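Local atomic coordinates of protein involved in catabolism of external DNA (Legionella pneumophila subsp. pneumophila, PDB entry 2OO3), a protein that probably methylates N6 of adenine 2030 in 23S ribosomal RNA, with S-adenosyl-L-methionine as the methyl donor. Residues A[31-36]-A[158-163]; A[36-41]-A[152-157]; A[219-224]-A[271-276]. All coordinates share one frame; numbering follows the deposited sequence.

Interaction 1: residues A[31-36]-A[158-163]; sequences THKDKP and EKRGLI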
loop_
_atom_site.group_PDB
_atom_site.type_symbol
_atom_site.label_atom_id
_atom_site.label_comp_id
_atom_site.label_asym_id
_atom_site.label_seq_id
_atom_site.Cartn_x
_atom_site.Cartn_y
_atom_site.Cartn_z
ATOM N N THR A 31 -8.235 -7.957 10.591
ATOM C CA THR A 31 -9.350 -7.608 11.465
ATOM C C THR A 31 -10.255 -8.836 11.766
ATOM O O THR A 31 -11.253 -8.718 12.504
ATOM C CB THR A 31 -10.182 -6.434 10.891
ATOM O OG1 THR A 31 -10.592 -6.764 9.557
ATOM C CG2 THR A 31 -9.331 -5.113 10.864
ATOM N N HIS A 32 -9.918 -10.011 11.240
ATOM C CA HIS A 32 -10.654 -11.214 11.662
ATOM C C HIS A 32 -10.415 -11.560 13.116
ATOM O O HIS A 32 -11.291 -12.137 13.767
ATOM C CB HIS A 32 -10.298 -12.430 10.844
ATOM C CG HIS A 32 -11.034 -12.496 9.556
ATOM N ND1 HIS A 32 -12.333 -12.940 9.475
ATOM C CD2 HIS A 32 -10.670 -12.147 8.300
ATOM C CE1 HIS A 32 -12.735 -12.884 8.214
ATOM N NE2 HIS A 32 -11.744 -12.411 7.480
ATOM N N LYS A 33 -9.230 -11.218 13.611
ATOM C CA LYS A 33 -8.888 -11.466 14.996
ATOM C C LYS A 33 -9.369 -10.325 15.856
ATOM O O LYS A 33 -9.016 -9.161 15.606
ATOM C CB LYS A 33 -7.377 -11.606 15.181
ATOM C CG LYS A 33 -7.021 -12.151 16.573
ATOM C CD LYS A 33 -5.593 -12.661 16.625
ATOM C CE LYS A 33 -5.420 -13.637 17.762
ATOM N NZ LYS A 33 -5.230 -12.899 19.015
ATOM N N ASP A 34 -10.128 -10.685 16.894
ATOM C CA ASP A 34 -10.668 -9.739 17.859
ATOM C C ASP A 34 -9.647 -9.453 18.967
ATOM O O ASP A 34 -9.894 -9.691 20.176
ATOM C CB ASP A 34 -11.989 -10.258 18.456
ATOM C CG ASP A 34 -12.739 -9.191 19.211
ATOM O OD1 ASP A 34 -12.572 -7.995 18.871
ATOM O OD2 ASP A 34 -13.495 -9.527 20.145
ATOM N N LYS A 35 -8.496 -8.963 18.555
ATOM C CA LYS A 35 -7.484 -8.436 19.453
ATOM C C LYS A 35 -6.971 -7.194 18.724
ATOM O O LYS A 35 -6.936 -7.209 17.488
ATOM C CB LYS A 35 -6.317 -9.428 19.644
ATOM C CG LYS A 35 -6.636 -10.651 20.516
ATOM C CD LYS A 35 -6.803 -10.321 21.978
ATOM C CE LYS A 35 -7.256 -11.577 22.777
ATOM N NZ LYS A 35 -6.159 -12.531 23.239
ATOM N N PRO A 36 -6.594 -6.137 19.472
ATOM C CA PRO A 36 -6.152 -4.884 18.870
ATOM C C PRO A 36 -4.972 -5.093 17.965
ATOM O O PRO A 36 -4.141 -5.981 18.185
ATOM C CB PRO A 36 -5.738 -4.017 20.068
ATOM C CG PRO A 36 -5.770 -4.901 21.229
ATOM C CD PRO A 36 -6.618 -6.054 20.947
ATOM N N GLU A 158 0.427 -3.931 21.563
ATOM C CA GLU A 158 -0.613 -4.801 20.992
ATOM C C GLU A 158 -0.079 -6.184 20.589
ATOM O O GLU A 158 -0.843 -7.170 20.488
ATOM C CB GLU A 158 -1.246 -4.129 19.756
ATOM C CG GLU A 158 -2.100 -2.903 20.036
ATOM C CD GLU A 158 -1.309 -1.576 20.048
ATOM O OE1 GLU A 158 -0.073 -1.569 20.005
ATOM O OE2 GLU A 158 -1.946 -0.521 20.112
ATOM N N LYS A 159 1.219 -6.240 20.306
ATOM C CA LYS A 159 1.892 -7.464 19.849
ATOM C C LYS A 159 1.426 -7.990 18.500
ATOM O O LYS A 159 1.767 -9.107 18.126
ATOM C CB LYS A 159 1.785 -8.584 20.906
ATOM C CG LYS A 159 2.985 -8.654 21.807
ATOM C CD LYS A 159 2.854 -7.746 22.964
ATOM C CE LYS A 159 3.670 -8.282 24.150
ATOM N NZ LYS A 159 2.751 -8.413 25.330
ATOM N N ARG A 160 0.633 -7.185 17.797
ATOM C CA ARG A 160 0.064 -7.525 16.501
ATOM C C ARG A 160 0.211 -6.242 15.723
ATOM O O ARG A 160 -0.230 -5.188 16.197
ATOM C CB ARG A 160 -1.440 -7.759 16.621
ATOM C CG ARG A 160 -1.886 -9.008 17.308
ATOM C CD ARG A 160 -3.370 -9.242 16.983
ATOM N NE ARG A 160 -3.562 -9.643 15.588
ATOM C CZ ARG A 160 -4.585 -9.279 14.806
ATOM N NH1 ARG A 160 -5.542 -8.452 15.254
ATOM N NH2 ARG A 160 -4.655 -9.748 13.563
ATOM N N GLY A 161 0.777 -6.313 14.522
ATOM C CA GLY A 161 1.018 -5.088 13.743
ATOM C C GLY A 161 0.949 -5.286 12.247
ATOM O O GLY A 161 1.393 -6.317 11.723
ATOM N N LEU A 162 0.375 -4.285 11.567
ATOM C CA LEU A 162 0.520 -4.115 10.119
ATOM C C LEU A 162 1.354 -2.841 9.855
ATOM O O LEU A 162 1.007 -1.730 10.292
ATOM C CB LEU A 162 -0.852 -4.042 9.462
ATOM C CG LEU A 162 -0.852 -3.612 7.986
ATOM C CD1 LEU A 162 0.065 -4.520 7.148
ATOM C CD2 LEU A 162 -2.295 -3.579 7.459
ATOM N N ILE A 163 2.494 -3.014 9.190
ATOM C CA ILE A 163 3.398 -1.904 8.926
ATOM C C ILE A 163 3.355 -1.699 7.407
ATOM O O ILE A 163 3.756 -2.572 6.646
ATOM C CB ILE A 163 4.829 -2.200 9.444
ATOM C CG1 ILE A 163 4.836 -2.467 10.980
ATOM C CG2 ILE A 163 5.720 -1.002 9.215
ATOM C CD1 ILE A 163 4.810 -3.976 11.365
HETATM O O HOH W 1 -3.422 -7.460 20.432
#
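Pro36 and Glu158 bring the two backbones to within 5.9 Å, measured between their CA atoms; from there the irregular segment 31-36 and the approach to the strand beginning at Gly161 spread apart, and the Arg160 side chain bridges the widening gap. Arg160 reaches across with its chain bent at the third torsion (chi3 71°), which turns the guanidinium toward the loop backbone. Its NH1 donates to Lys35 O at 2.9 Å; the acceptor sits at the guanidinium edge, close to its plane, but the N-H...O angle of 133° makes the bond far from straight, and the donor stands above the carbonyl plane. Over one face of the same group lies the aliphatic part of Lys33: its CB is 3.7 Å from Arg160 CZ, off-centre toward the rim, and the two long chains cross obliquely. The like charges stay separate, with Lys33 NZ 5.0 Å from Arg160 NE. NH2 of Arg160 is held in turn by Leu30 O near the end of helix 14-30, so the flat group is tied to two backbone carbonyls. Arg111 also binds Lys33 O and Lys35 O, making Lys35 O a shared acceptor. At the other end of the contact, Pro36 CB packs on Glu158 CG at 3.8 Å, while the carboxylate is directed to a salt bridge with Arg115. One water closes this edge by donating to both Pro36 O, at 2.8 Å, and Glu158 O. The contact is a surface one, away from the predicted cofactor site. It joins the connection from helix 14-30 into strand 38-41 to the lead-in of strand 161-165, the strand lying next to 38-41 in the parallel part of a Rossmann-like methyltransferase sheet.

Interaction 2: residues A[36-41]-A[152-157]; sequences PLFYLE and ALLPPP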
loop_
_atom_site.group_PDB
_atom_site.type_symbol
_atom_site.label_atom_id
_atom_site.label_comp_id
_atom_site.label_asym_id
_atom_site.label_seq_id
_atom_site.Cartn_x
_atom_site.Cartn_y
_atom_site.Cartn_z
ATOM N N PRO A 36 -6.594 -6.137 19.472
ATOM C CA PRO A 36 -6.152 -4.884 18.870
ATOM C C PRO A 36 -4.972 -5.093 17.965
ATOM O O PRO A 36 -4.141 -5.981 18.185
ATOM C CB PRO A 36 -5.738 -4.017 20.068
ATOM C CG PRO A 36 -5.770 -4.901 21.229
ATOM C CD PRO A 36 -6.618 -6.054 20.947
ATOM N N LEU A 37 -4.946 -4.273 16.928
ATOM C CA LEU A 37 -3.907 -4.248 15.924
ATOM C C LEU A 37 -3.257 -2.877 15.983
ATOM O O LEU A 37 -3.949 -1.836 16.086
ATOM C CB LEU A 37 -4.538 -4.514 14.525
ATOM C CG LEU A 37 -3.664 -4.442 13.264
ATOM C CD1 LEU A 37 -2.653 -5.597 13.194
ATOM C CD2 LEU A 37 -4.517 -4.443 11.985
ATOM N N PHE A 38 -1.927 -2.859 15.956
ATOM C CA PHE A 38 -1.190 -1.626 15.697
ATOM C C PHE A 38 -1.044 -1.447 14.170
ATOM O O PHE A 38 -0.549 -2.352 13.476
ATOM C CB PHE A 38 0.207 -1.743 16.324
ATOM C CG PHE A 38 1.054 -0.517 16.173
ATOM C CD1 PHE A 38 0.568 0.728 16.548
ATOM C CD2 PHE A 38 2.352 -0.612 15.699
ATOM C CE1 PHE A 38 1.335 1.860 16.446
ATOM C CE2 PHE A 38 3.151 0.557 15.579
ATOM C CZ PHE A 38 2.635 1.781 15.938
ATOM N N TYR A 39 -1.458 -0.295 13.654
ATOM C CA TYR A 39 -1.314 -0.027 12.234
ATOM C C TYR A 39 -0.351 1.150 12.104
ATOM O O TYR A 39 -0.627 2.235 12.601
ATOM C CB TYR A 39 -2.677 0.301 11.602
ATOM C CG TYR A 39 -2.564 0.754 10.169
ATOM C CD1 TYR A 39 -2.405 -0.191 9.130
ATOM C CD2 TYR A 39 -2.606 2.109 9.832
ATOM C CE1 TYR A 39 -2.292 0.212 7.805
ATOM C CE2 TYR A 39 -2.504 2.529 8.476
ATOM C CZ TYR A 39 -2.340 1.569 7.491
ATOM O OH TYR A 39 -2.237 1.923 6.164
ATOM N N LEU A 40 0.783 0.909 11.461
ATOM C CA LEU A 40 1.820 1.942 11.288
ATOM C C LEU A 40 2.063 2.276 9.811
ATOM O O LEU A 40 2.388 1.371 9.012
ATOM C CB LEU A 40 3.135 1.478 11.962
ATOM C CG LEU A 40 4.402 2.299 11.696
ATOM C CD1 LEU A 40 4.228 3.709 12.266
ATOM C CD2 LEU A 40 5.551 1.609 12.352
ATOM N N GLU A 41 1.909 3.558 9.448
ATOM C CA GLU A 41 2.334 4.031 8.142
ATOM C C GLU A 41 3.543 4.904 8.255
ATOM O O GLU A 41 3.549 5.872 9.016
ATOM C CB GLU A 41 1.237 4.807 7.415
ATOM C CG GLU A 41 0.154 3.956 6.808
ATOM C CD GLU A 41 -0.882 4.816 6.084
ATOM O OE1 GLU A 41 -2.059 4.415 5.954
ATOM O OE2 GLU A 41 -0.495 5.919 5.663
ATOM N N ALA A 152 11.638 2.786 16.982
ATOM C CA ALA A 152 11.110 3.211 18.283
ATOM C C ALA A 152 9.789 2.556 18.677
ATOM O O ALA A 152 9.490 2.428 19.885
ATOM C CB ALA A 152 10.943 4.730 18.305
ATOM N N LEU A 153 8.994 2.167 17.671
ATOM C CA LEU A 153 7.593 1.800 17.874
ATOM C C LEU A 153 7.332 0.308 17.852
ATOM O O LEU A 153 6.211 -0.107 18.115
ATOM C CB LEU A 153 6.690 2.465 16.821
ATOM C CG LEU A 153 6.700 4.001 16.804
ATOM C CD1 LEU A 153 5.849 4.507 15.688
ATOM C CD2 LEU A 153 6.213 4.566 18.129
ATOM N N LEU A 154 8.359 -0.494 17.546
ATOM C CA LEU A 154 8.189 -1.941 17.413
ATOM C C LEU A 154 9.144 -2.660 18.382
ATOM O O LEU A 154 10.247 -2.146 18.641
ATOM C CB LEU A 154 8.418 -2.379 15.959
ATOM C CG LEU A 154 7.546 -1.747 14.864
ATOM C CD1 LEU A 154 7.973 -2.231 13.489
ATOM C CD2 LEU A 154 6.060 -2.075 15.065
ATOM N N PRO A 155 8.700 -3.786 18.993
ATOM C CA PRO A 155 7.368 -4.386 18.921
ATOM C C PRO A 155 6.338 -3.545 19.678
ATOM O O PRO A 155 6.673 -2.955 20.709
ATOM C CB PRO A 155 7.548 -5.738 19.615
ATOM C CG PRO A 155 8.698 -5.516 20.579
ATOM C CD PRO A 155 9.596 -4.526 19.908
ATOM N N PRO A 156 5.095 -3.474 19.168
ATOM C CA PRO A 156 4.090 -2.642 19.816
ATOM C C PRO A 156 3.472 -3.397 20.984
ATOM O O PRO A 156 3.473 -4.634 20.970
ATOM C CB PRO A 156 3.031 -2.438 18.713
ATOM C CG PRO A 156 3.139 -3.647 17.854
ATOM C CD PRO A 156 4.563 -4.177 17.979
ATOM N N PRO A 157 2.916 -2.662 21.981
ATOM C CA PRO A 157 2.229 -3.317 23.109
ATOM C C PRO A 157 1.111 -4.243 22.670
ATOM O O PRO A 157 0.887 -5.246 23.324
ATOM C CB PRO A 157 1.676 -2.135 23.942
ATOM C CG PRO A 157 1.742 -0.919 23.008
ATOM C CD PRO A 157 2.899 -1.189 22.087
#
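One face of the central sheet of this Rossmann-like methyltransferase is covered here: Phe38 and Leu40, on strand 38-41, meet the end of helix 146-153 and the proline-rich turn that leads on toward strand 161-165. Phe38 carries most of the contact. With CG anti to the backbone N (chi1 -178°), its ring extends from the strand toward the turn, where Pro156 CB lies 3.6 Å from Phe38 CD2 in an oblique approach. The Pro156 ring also touches Phe38 CB, so it covers the root of the side chain as well as the aromatic carbons. Leu154 comes to the ring edge, near its plane, with CD2 4.0 Å from Phe38 CE2. Leu153 CB stands 4.2 Å from Phe38 CZ. Two residues further along the strand, Leu40 CD1 meets Leu153 CD1 at 3.9 Å, their side chains crossing at about a right angle. Pro155, preceded by a cis peptide bond, turns away between Leu154 and Pro156, which both bear on Phe38. Tyr117 of the adjacent strand adds to the packing on Phe38 and Leu153, and Ile163 does the same for Leu40 and Leu154. Contact between these segments is thus made by apolar groups in a largely buried setting, and its stability should come from shape fit and the exclusion of water.

Interaction 3: residues A[219-224]-A[271-276]; sequences KSVRIE and YMIESG. With SO4 (sulfate ion), chain C.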
loop_
_atom_site.group_PDB
_atom_site.type_symbol
_atom_site.label_atom_id
_atom_site.label_comp_id
_atom_site.label_asym_id
_atom_site.label_seq_id
_atom_site.Cartn_x
_atom_site.Cartn_y
_atom_site.Cartn_z
ATOM N N LYS A 219 9.569 -16.011 4.679
ATOM C CA LYS A 219 8.100 -16.113 4.736
ATOM C C LYS A 219 7.591 -14.842 4.067
ATOM O O LYS A 219 7.188 -13.872 4.748
ATOM C CB LYS A 219 7.569 -16.180 6.171
ATOM C CG LYS A 219 7.944 -17.446 6.952
ATOM C CD LYS A 219 7.168 -17.475 8.280
ATOM C CE LYS A 219 8.062 -17.815 9.443
ATOM N NZ LYS A 219 8.872 -16.647 9.899
ATOM N N SER A 220 7.641 -14.830 2.741
ATOM C CA SER A 220 7.469 -13.576 2.001
ATOM C C SER A 220 6.703 -13.836 0.708
ATOM O O SER A 220 6.683 -14.973 0.199
ATOM C CB SER A 220 8.857 -13.017 1.662
ATOM O OG SER A 220 9.518 -13.885 0.740
ATOM N N VAL A 221 6.045 -12.808 0.192
ATOM C CA VAL A 221 5.510 -12.872 -1.153
ATOM C C VAL A 221 5.839 -11.557 -1.847
ATOM O O VAL A 221 5.831 -10.470 -1.219
ATOM C CB VAL A 221 3.992 -13.279 -1.203
ATOM C CG1 VAL A 221 3.084 -12.227 -0.520
ATOM C CG2 VAL A 221 3.536 -13.472 -2.637
ATOM N N ARG A 222 6.189 -11.661 -3.122
ATOM C CA ARG A 222 6.444 -10.494 -3.935
ATOM C C ARG A 222 5.384 -10.482 -5.017
ATOM O O ARG A 222 5.139 -11.523 -5.631
ATOM C CB ARG A 222 7.842 -10.606 -4.553
ATOM C CG ARG A 222 7.931 -9.871 -5.868
ATOM C CD ARG A 222 9.331 -9.542 -6.253
ATOM N NE ARG A 222 10.063 -10.645 -6.834
ATOM C CZ ARG A 222 10.728 -10.577 -8.001
ATOM N NH1 ARG A 222 10.736 -9.468 -8.750
ATOM N NH2 ARG A 222 11.397 -11.633 -8.426
ATOM N N ILE A 223 4.705 -9.348 -5.207
ATOM C CA ILE A 223 3.748 -9.206 -6.288
ATOM C C ILE A 223 4.156 -8.012 -7.165
ATOM O O ILE A 223 4.690 -7.011 -6.662
ATOM C CB ILE A 223 2.311 -9.076 -5.743
ATOM C CG1 ILE A 223 2.148 -7.763 -4.967
ATOM C CG2 ILE A 223 1.987 -10.301 -4.846
ATOM C CD1 ILE A 223 0.664 -7.425 -4.591
ATOM N N GLU A 224 3.986 -8.134 -8.483
ATOM C CA GLU A 224 4.346 -7.027 -9.363
ATOM C C GLU A 224 3.323 -6.932 -10.471
ATOM O O GLU A 224 2.703 -7.922 -10.819
ATOM C CB GLU A 224 5.752 -7.188 -9.966
ATOM C CG GLU A 224 6.857 -7.175 -8.937
ATOM C CD GLU A 224 8.262 -7.123 -9.543
ATOM O OE1 GLU A 224 8.386 -7.199 -10.796
ATOM O OE2 GLU A 224 9.224 -7.027 -8.757
ATOM N N TYR A 271 1.680 -9.555 -14.866
ATOM C CA TYR A 271 1.872 -9.537 -13.420
ATOM C C TYR A 271 2.707 -10.766 -13.086
ATOM O O TYR A 271 2.830 -11.715 -13.897
ATOM C CB TYR A 271 0.505 -9.571 -12.669
ATOM C CG TYR A 271 -0.173 -10.931 -12.690
ATOM C CD1 TYR A 271 0.115 -11.889 -11.715
ATOM C CD2 TYR A 271 -1.104 -11.264 -13.691
ATOM C CE1 TYR A 271 -0.487 -13.155 -11.732
ATOM C CE2 TYR A 271 -1.722 -12.541 -13.720
ATOM C CZ TYR A 271 -1.404 -13.466 -12.739
ATOM O OH TYR A 271 -1.988 -14.722 -12.749
ATOM N N MET A 272 3.267 -10.765 -11.886
ATOM C CA MET A 272 3.886 -11.948 -11.338
ATOM C C MET A 272 3.692 -11.977 -9.824
ATOM O O MET A 272 3.436 -10.948 -9.181
ATOM C CB MET A 272 5.378 -11.964 -11.677
ATOM C CG MET A 272 6.192 -10.851 -10.996
ATOM S SD MET A 272 6.872 -11.282 -9.357
ATOM C CE MET A 272 8.463 -11.900 -9.869
ATOM N N ILE A 273 3.817 -13.168 -9.268
ATOM C CA ILE A 273 3.682 -13.425 -7.854
ATOM C C ILE A 273 4.775 -14.454 -7.587
ATOM O O ILE A 273 4.881 -15.458 -8.323
ATOM C CB ILE A 273 2.334 -14.077 -7.495
ATOM C CG1 ILE A 273 1.163 -13.188 -7.879
ATOM C CG2 ILE A 273 2.232 -14.354 -5.979
ATOM C CD1 ILE A 273 -0.130 -13.934 -7.775
ATOM N N GLU A 274 5.602 -14.189 -6.585
ATOM C CA GLU A 274 6.670 -15.099 -6.222
ATOM C C GLU A 274 6.736 -15.189 -4.712
ATOM O O GLU A 274 6.857 -14.179 -4.025
ATOM C CB GLU A 274 7.977 -14.553 -6.769
ATOM C CG GLU A 274 9.242 -15.115 -6.199
ATOM C CD GLU A 274 10.433 -14.648 -7.021
ATOM O OE1 GLU A 274 11.082 -13.650 -6.631
ATOM O OE2 GLU A 274 10.653 -15.240 -8.103
ATOM N N SER A 275 6.666 -16.401 -4.185
ATOM C CA SER A 275 6.731 -16.533 -2.758
ATOM C C SER A 275 8.083 -17.073 -2.319
ATOM O O SER A 275 8.782 -17.790 -3.071
ATOM C CB SER A 275 5.609 -17.427 -2.295
ATOM O OG SER A 275 5.770 -18.695 -2.899
ATOM N N GLY A 276 8.453 -16.728 -1.090
ATOM C CA GLY A 276 9.720 -17.168 -0.527
ATOM C C GLY A 276 9.774 -18.659 -0.293
ATOM O O GLY A 276 8.775 -19.376 -0.458
HETATM S S SO4 C . 12.473 -16.830 8.326
HETATM O O1 SO4 C . 11.136 -16.302 8.080
HETATM O O2 SO4 C . 13.179 -15.908 9.215
HETATM O O3 SO4 C . 12.341 -18.136 8.969
HETATM O O4 SO4 C . 13.239 -16.947 7.091
HETATM O O HOH W 2 9.063 -13.410 -1.978
#
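Arg222 and Glu274 face each other as an antiparallel hydrogen-bonded pair, joined through both backbone and side chains. Along the backbone, Arg222 N donates to Glu274 O at 2.8 Å and Glu274 N returns a bond to Arg222 O; the ladder continues with the reciprocal pair Glu224 and Met272 and ends with Gly276 N bonded to Ser220 O. CA-H...O contacts lie between these rungs, among them Val221 CA to Glu274 O.

Charge is concentrated on the side of Arg222. Its NH2 reaches Glu274 OE1 at 2.7 Å and its NE meets the same oxygen at 3.2 Å, both from one face of the carboxylate, whose plane is turned 58° from the guanidinium. NH1 binds Glu224 OE2 at 2.9 Å. Both Glu274 OE1 and Glu224 OE2 lie near the guanidinium plane, so two acids hold the flat group by its edge. Glu224 is positioned in turn by Tyr198 through OE2 and His226 through OE1. Met272 CE rests over the centre of one guanidinium face, 3.2 Å from Arg222 CZ, a tight fit made possible by bends at its second and third torsions (chi2 89°).

These strands form the antiparallel margin of the mixed sheet: 270-275 is the outermost strand within the chain and 220-226 lies between it and 237-243, in the order 5-7-6 seen in Rossmann-like methyltransferases, here with one strand added.

Apolar packing occupies the other face, where Val221 CG2 and Ile273 CG2 lie side by side at 3.7 Å and helix 249-263 touches Ile273. Among the remaining polar contacts, a water links Ser220 OG with Glu274 O, and Lys219 NZ donates to sulfate O1 at 2.9 Å; Ser217, Ser218 and Lys278 also bind this ion.

Overall arrangement
All three contacts reach the same mixed sheet. Interactions 1 and 2 share Pro36, have centres about 9 Å apart and join where strands 38-41 and 161-165 run side by side: Leu162 N lies 2.9 Å from Phe38 O, a probable hydrogen bond. In sequence, the segments of interaction 2 fall between those of interaction 1, overlapping them at Pro36. Interaction 3 follows later in sequence at the antiparallel end of the sheet, its centre about 23 Å from that of interaction 1 and 24 Å from that of interaction 2. Interaction 2 comes nearest the predicted S-adenosyl-L-methionine site, the side chain of Leu40 being about 6 Å from Gly146.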